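Uncharacterized protein (PDB 4EXJ) is a Ure2-like member of the glutathione S-transferase superfamily whose activity is not established, though it may bind glutathione or a related thiol. Local coordinates at residues Pro10-Leu20 / Ile166-Glu177. Numbering follows the deposited sequence.
Sequences PTGNGRKPLVL and IAFLVGEHRRRE. With SO4 (sulfate ion), chain G.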
loop_
_atom_site.group_PDB
_atom_site.type_symbol
_atom_site.label_atom_id
_atom_site.label_comp_id
_atom_site.label_asym_id
_atom_site.label_seq_id
_atom_site.Cartn_x
_atom_site.Cartn_y
_atom_site.Cartn_z
ATOM N N PRO B 10 -4.290 18.693 5.424
ATOM C CA PRO B 10 -5.303 18.120 6.313
ATOM C C PRO B 10 -6.131 17.044 5.616
ATOM O O PRO B 10 -7.334 17.211 5.370
ATOM C CB PRO B 10 -6.164 19.344 6.664
ATOM C CG PRO B 10 -6.074 20.197 5.415
ATOM C CD PRO B 10 -4.644 20.052 4.969
ATOM N N THR B 11 -5.490 15.924 5.302
ATOM C CA THR B 11 -6.150 14.874 4.535
ATOM C C THR B 11 -5.982 13.488 5.165
ATOM O O THR B 11 -5.291 13.315 6.188
ATOM C CB THR B 11 -5.586 14.804 3.132
ATOM O OG1 THR B 11 -4.213 14.410 3.228
ATOM C CG2 THR B 11 -5.683 16.180 2.437
ATOM N N GLY B 12 -6.617 12.495 4.551
ATOM C CA GLY B 12 -6.528 11.124 5.071
ATOM C C GLY B 12 -5.092 10.637 5.114
ATOM O O GLY B 12 -4.712 9.898 6.035
ATOM N N ASN B 13 -4.284 11.039 4.134
ATOM C CA ASN B 13 -2.855 10.695 4.219
ATOM C C ASN B 13 -2.008 11.704 4.991
ATOM O O ASN B 13 -1.068 11.326 5.698
ATOM C CB ASN B 13 -2.249 10.501 2.821
ATOM C CG ASN B 13 -2.469 9.098 2.272
ATOM O OD1 ASN B 13 -2.622 8.132 3.027
ATOM N ND2 ASN B 13 -2.493 8.986 0.960
ATOM N N GLY B 14 -2.343 12.991 4.873
ATOM C CA GLY B 14 -1.540 14.031 5.487
ATOM C C GLY B 14 -1.492 13.974 7.004
ATOM O O GLY B 14 -0.485 14.313 7.619
ATOM N N ARG B 15 -2.606 13.566 7.613
ATOM C CA ARG B 15 -2.766 13.693 9.052
ATOM C C ARG B 15 -2.068 12.586 9.825
ATOM O O ARG B 15 -1.820 12.736 10.995
ATOM C CB ARG B 15 -4.262 13.766 9.412
ATOM C CG ARG B 15 -4.864 15.143 9.147
ATOM C CD ARG B 15 -6.379 14.983 8.907
ATOM N NE ARG B 15 -7.095 16.255 8.926
ATOM C CZ ARG B 15 -8.396 16.332 8.665
ATOM N NH1 ARG B 15 -9.055 15.223 8.347
ATOM N NH2 ARG B 15 -9.028 17.508 8.713
ATOM N N LYS B 16 -1.736 11.485 9.159
ATOM C CA LYS B 16 -1.184 10.350 9.888
ATOM C C LYS B 16 0.143 10.650 10.600
ATOM O O LYS B 16 0.249 10.490 11.818
ATOM C CB LYS B 16 -1.041 9.162 8.964
ATOM C CG LYS B 16 -2.365 8.538 8.573
ATOM C CD LYS B 16 -2.125 7.264 7.791
ATOM C CE LYS B 16 -3.048 7.150 6.651
ATOM N NZ LYS B 16 -2.554 6.320 5.504
ATOM N N PRO B 17 1.173 11.071 9.847
ATOM C CA PRO B 17 2.450 11.351 10.513
ATOM C C PRO B 17 2.377 12.603 11.386
ATOM O O PRO B 17 3.116 12.732 12.357
ATOM C CB PRO B 17 3.448 11.513 9.335
ATOM C CG PRO B 17 2.601 11.828 8.143
ATOM C CD PRO B 17 1.238 11.217 8.380
ATOM N N LEU B 18 1.435 13.474 11.100
ATOM C CA LEU B 18 1.205 14.618 11.920
ATOM C C LEU B 18 0.746 14.233 13.311
ATOM O O LEU B 18 1.293 14.659 14.283
ATOM C CB LEU B 18 0.123 15.446 11.260
ATOM C CG LEU B 18 -0.349 16.724 11.918
ATOM C CD1 LEU B 18 0.772 17.681 11.937
ATOM C CD2 LEU B 18 -1.490 17.305 11.103
ATOM N N VAL B 19 -0.231 13.359 13.379
ATOM C CA VAL B 19 -0.658 12.829 14.671
ATOM C C VAL B 19 0.500 12.152 15.428
ATOM O O VAL B 19 0.713 12.425 16.609
ATOM C CB VAL B 19 -1.834 11.835 14.521
ATOM C CG1 VAL B 19 -2.093 11.059 15.817
ATOM C CG2 VAL B 19 -3.099 12.583 14.050
ATOM N N LEU B 20 1.216 11.235 14.764
ATOM C CA LEU B 20 2.314 10.533 15.444
ATOM C C LEU B 20 3.391 11.497 15.955
ATOM O O LEU B 20 3.819 11.395 17.106
ATOM C CB LEU B 20 2.953 9.468 14.547
ATOM C CG LEU B 20 4.123 8.738 15.220
ATOM C CD1 LEU B 20 3.667 7.992 16.429
ATOM C CD2 LEU B 20 4.728 7.756 14.225
ATOM N N ILE B 166 -3.265 4.530 14.522
ATOM C CA ILE B 166 -3.202 5.871 13.941
ATOM C C ILE B 166 -3.578 5.811 12.455
ATOM O O ILE B 166 -4.408 6.610 11.989
ATOM C CB ILE B 166 -1.817 6.495 14.096
ATOM C CG1 ILE B 166 -1.485 6.716 15.582
ATOM C CG2 ILE B 166 -1.708 7.811 13.338
ATOM C CD1 ILE B 166 -0.040 7.143 15.813
ATOM N N ALA B 167 -2.982 4.887 11.706
ATOM C CA ALA B 167 -3.270 4.833 10.265
ATOM C C ALA B 167 -4.786 4.627 10.031
ATOM O O ALA B 167 -5.432 5.381 9.279
ATOM C CB ALA B 167 -2.453 3.740 9.591
ATOM N N PHE B 168 -5.363 3.619 10.645
ATOM C CA PHE B 168 -6.767 3.362 10.468
ATOM C C PHE B 168 -7.695 4.487 11.009
ATOM O O PHE B 168 -8.665 4.823 10.389
ATOM C CB PHE B 168 -7.150 2.011 11.093
ATOM C CG PHE B 168 -6.861 0.804 10.239
ATOM C CD1 PHE B 168 -7.619 0.510 9.136
ATOM C CD2 PHE B 168 -5.847 -0.058 10.558
ATOM C CE1 PHE B 168 -7.365 -0.617 8.403
ATOM C CE2 PHE B 168 -5.608 -1.178 9.810
ATOM C CZ PHE B 168 -6.356 -1.436 8.721
ATOM N N LEU B 169 -7.390 5.032 12.177
ATOM C CA LEU B 169 -8.228 6.078 12.738
ATOM C C LEU B 169 -8.268 7.358 11.900
ATOM O O LEU B 169 -9.286 7.974 11.763
ATOM C CB LEU B 169 -7.869 6.380 14.193
ATOM C CG LEU B 169 -6.776 7.359 14.495
ATOM C CD1 LEU B 169 -7.234 8.754 14.336
ATOM C CD2 LEU B 169 -6.301 7.125 15.879
ATOM N N VAL B 170 -7.131 7.740 11.367
ATOM C CA VAL B 170 -7.106 8.906 10.526
ATOM C C VAL B 170 -7.938 8.721 9.240
ATOM O O VAL B 170 -8.670 9.592 8.867
ATOM C CB VAL B 170 -5.670 9.332 10.201
ATOM C CG1 VAL B 170 -5.639 10.405 9.163
ATOM C CG2 VAL B 170 -4.986 9.792 11.436
ATOM N N GLY B 171 -7.813 7.575 8.581
ATOM C CA GLY B 171 -8.675 7.301 7.415
ATOM C C GLY B 171 -10.161 7.295 7.779
ATOM O O GLY B 171 -11.017 7.831 7.048
ATOM N N GLU B 172 -10.498 6.689 8.913
ATOM C CA GLU B 172 -11.904 6.573 9.291
ATOM C C GLU B 172 -12.476 7.933 9.718
ATOM O O GLU B 172 -13.635 8.279 9.387
ATOM C CB GLU B 172 -12.041 5.546 10.419
ATOM C CG GLU B 172 -13.436 5.407 11.022
ATOM C CD GLU B 172 -14.518 5.146 10.017
ATOM O OE1 GLU B 172 -14.221 4.772 8.852
ATOM O OE2 GLU B 172 -15.694 5.281 10.420
ATOM N N HIS B 173 -11.665 8.707 10.434
ATOM C CA HIS B 173 -12.054 10.066 10.827
ATOM C C HIS B 173 -12.284 10.904 9.555
ATOM O O HIS B 173 -13.241 11.661 9.455
ATOM C CB HIS B 173 -10.996 10.698 11.726
ATOM C CG HIS B 173 -11.215 12.157 11.972
ATOM N ND1 HIS B 173 -10.771 13.128 11.102
ATOM C CD2 HIS B 173 -11.811 12.808 12.997
ATOM C CE1 HIS B 173 -11.109 14.319 11.567
ATOM N NE2 HIS B 173 -11.735 14.153 12.720
ATOM N N ARG B 174 -11.401 10.752 8.575
ATOM C CA ARG B 174 -11.560 11.476 7.309
ATOM C C ARG B 174 -12.857 11.100 6.583
ATOM O O ARG B 174 -13.544 11.954 6.008
ATOM C CB ARG B 174 -10.350 11.222 6.403
ATOM C CG ARG B 174 -10.326 12.043 5.079
ATOM C CD ARG B 174 -10.275 13.545 5.316
ATOM N NE ARG B 174 -9.942 14.237 4.058
ATOM C CZ ARG B 174 -9.984 15.557 3.896
ATOM N NH1 ARG B 174 -10.392 16.347 4.873
ATOM N NH2 ARG B 174 -9.617 16.093 2.719
ATOM N N ARG B 175 -13.153 9.809 6.559
ATOM C CA ARG B 175 -14.352 9.318 5.892
ATOM C C ARG B 175 -15.584 9.971 6.529
ATOM O O ARG B 175 -16.475 10.470 5.821
ATOM C CB ARG B 175 -14.439 7.799 6.068
ATOM C CG ARG B 175 -15.674 7.162 5.364
ATOM C CD ARG B 175 -15.817 5.664 5.749
ATOM N NE ARG B 175 -16.289 5.482 7.135
ATOM C CZ ARG B 175 -17.566 5.318 7.489
ATOM N NH1 ARG B 175 -18.523 5.335 6.580
ATOM N NH2 ARG B 175 -17.874 5.152 8.774
ATOM N N ARG B 176 -15.629 9.977 7.858
ATOM C CA ARG B 176 -16.753 10.613 8.588
ATOM C C ARG B 176 -16.831 12.130 8.358
ATOM O O ARG B 176 -17.918 12.729 8.307
ATOM C CB ARG B 176 -16.639 10.315 10.082
ATOM C CG ARG B 176 -16.794 8.845 10.421
ATOM C CD ARG B 176 -16.536 8.545 11.895
ATOM N NE ARG B 176 -16.560 7.109 12.101
ATOM C CZ ARG B 176 -17.241 6.488 13.058
ATOM N NH1 ARG B 176 -17.945 7.185 13.950
ATOM N NH2 ARG B 176 -17.192 5.173 13.117
ATOM N N GLU B 177 -15.672 12.757 8.247
ATOM C CA GLU B 177 -15.589 14.209 8.057
ATOM C C GLU B 177 -16.092 14.611 6.678
ATOM O O GLU B 177 -16.743 15.644 6.521
ATOM C CB GLU B 177 -14.124 14.630 8.203
ATOM C CG GLU B 177 -13.858 16.100 8.087
ATOM C CD GLU B 177 -12.360 16.392 8.158
ATOM O OE1 GLU B 177 -11.625 15.723 7.408
ATOM O OE2 GLU B 177 -11.942 17.251 8.968
HETATM S S SO4 G . -8.678 12.343 1.317
HETATM O O1 SO4 G . -10.090 12.308 1.779
HETATM O O2 SO4 G . -7.842 11.815 2.285
HETATM O O3 SO4 G . -8.572 11.522 0.098
HETATM O O4 SO4 G . -8.341 13.733 0.962
HETATM O O HOH W 1 -9.295 19.112 4.653
HETATM O O HOH W 2 -8.592 12.519 9.225
#
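The contact belongs to the interface between the thioredoxin-like N-terminal domain and the helical C-terminal domain of a glutathione S-transferase fold, where the turn and first helix after strand 4-8 pack on helix 163-179; the segment axes cross at 126°. R15 reaches E177 from the opposite direction, its chain extended so that both terminal nitrogens arrive end-on: NH1 lies 2.8 Å from E177 OE1, and NH2 meets the syn lone pair of OE2 at 2.9 Å. The guanidinium and carboxylate planes are twisted 40° apart. R174 NH1 bonds the same OE1 at 2.9 Å, from the other face of the carboxylate, so one glutamate joins two arginines. R15 NH2 also donates to the backbone O of H215, and E177 OE2 accepts from the backbone N of A217. P10 O lies over one face of each guanidinium, linked to R174 NH1 by a water. A second water bridges R15 NH1, V170 O and H173 ND1. Closest backbone approach falls at G12 and G171, with CA atoms 5.0 Å apart. Beside them V170, with CG1 anti to its own N, puts that methyl 3.6 Å from R15 CB, and K16 lays its aliphatic chain over V170 and A167 before its ammonium leaves for N13, N69 and Q106. Further along, I166 CD1 meets L20 CD1 at 3.9 Å in apolar packing. R174 bends at chi2 (62°), bringing NE to sulfate O1 and NH2 to O4, while G12, lacking a side chain, lets O2 come within 2.7 Å of its N. Shared between R15 and R174, E177 probably offsets their nearby positive charges and holds R174 oriented. The sulfate probably comes from the crystallisation liquor, but it marks an anion-binding spot built by both domains, which might suit a glutathione carboxylate.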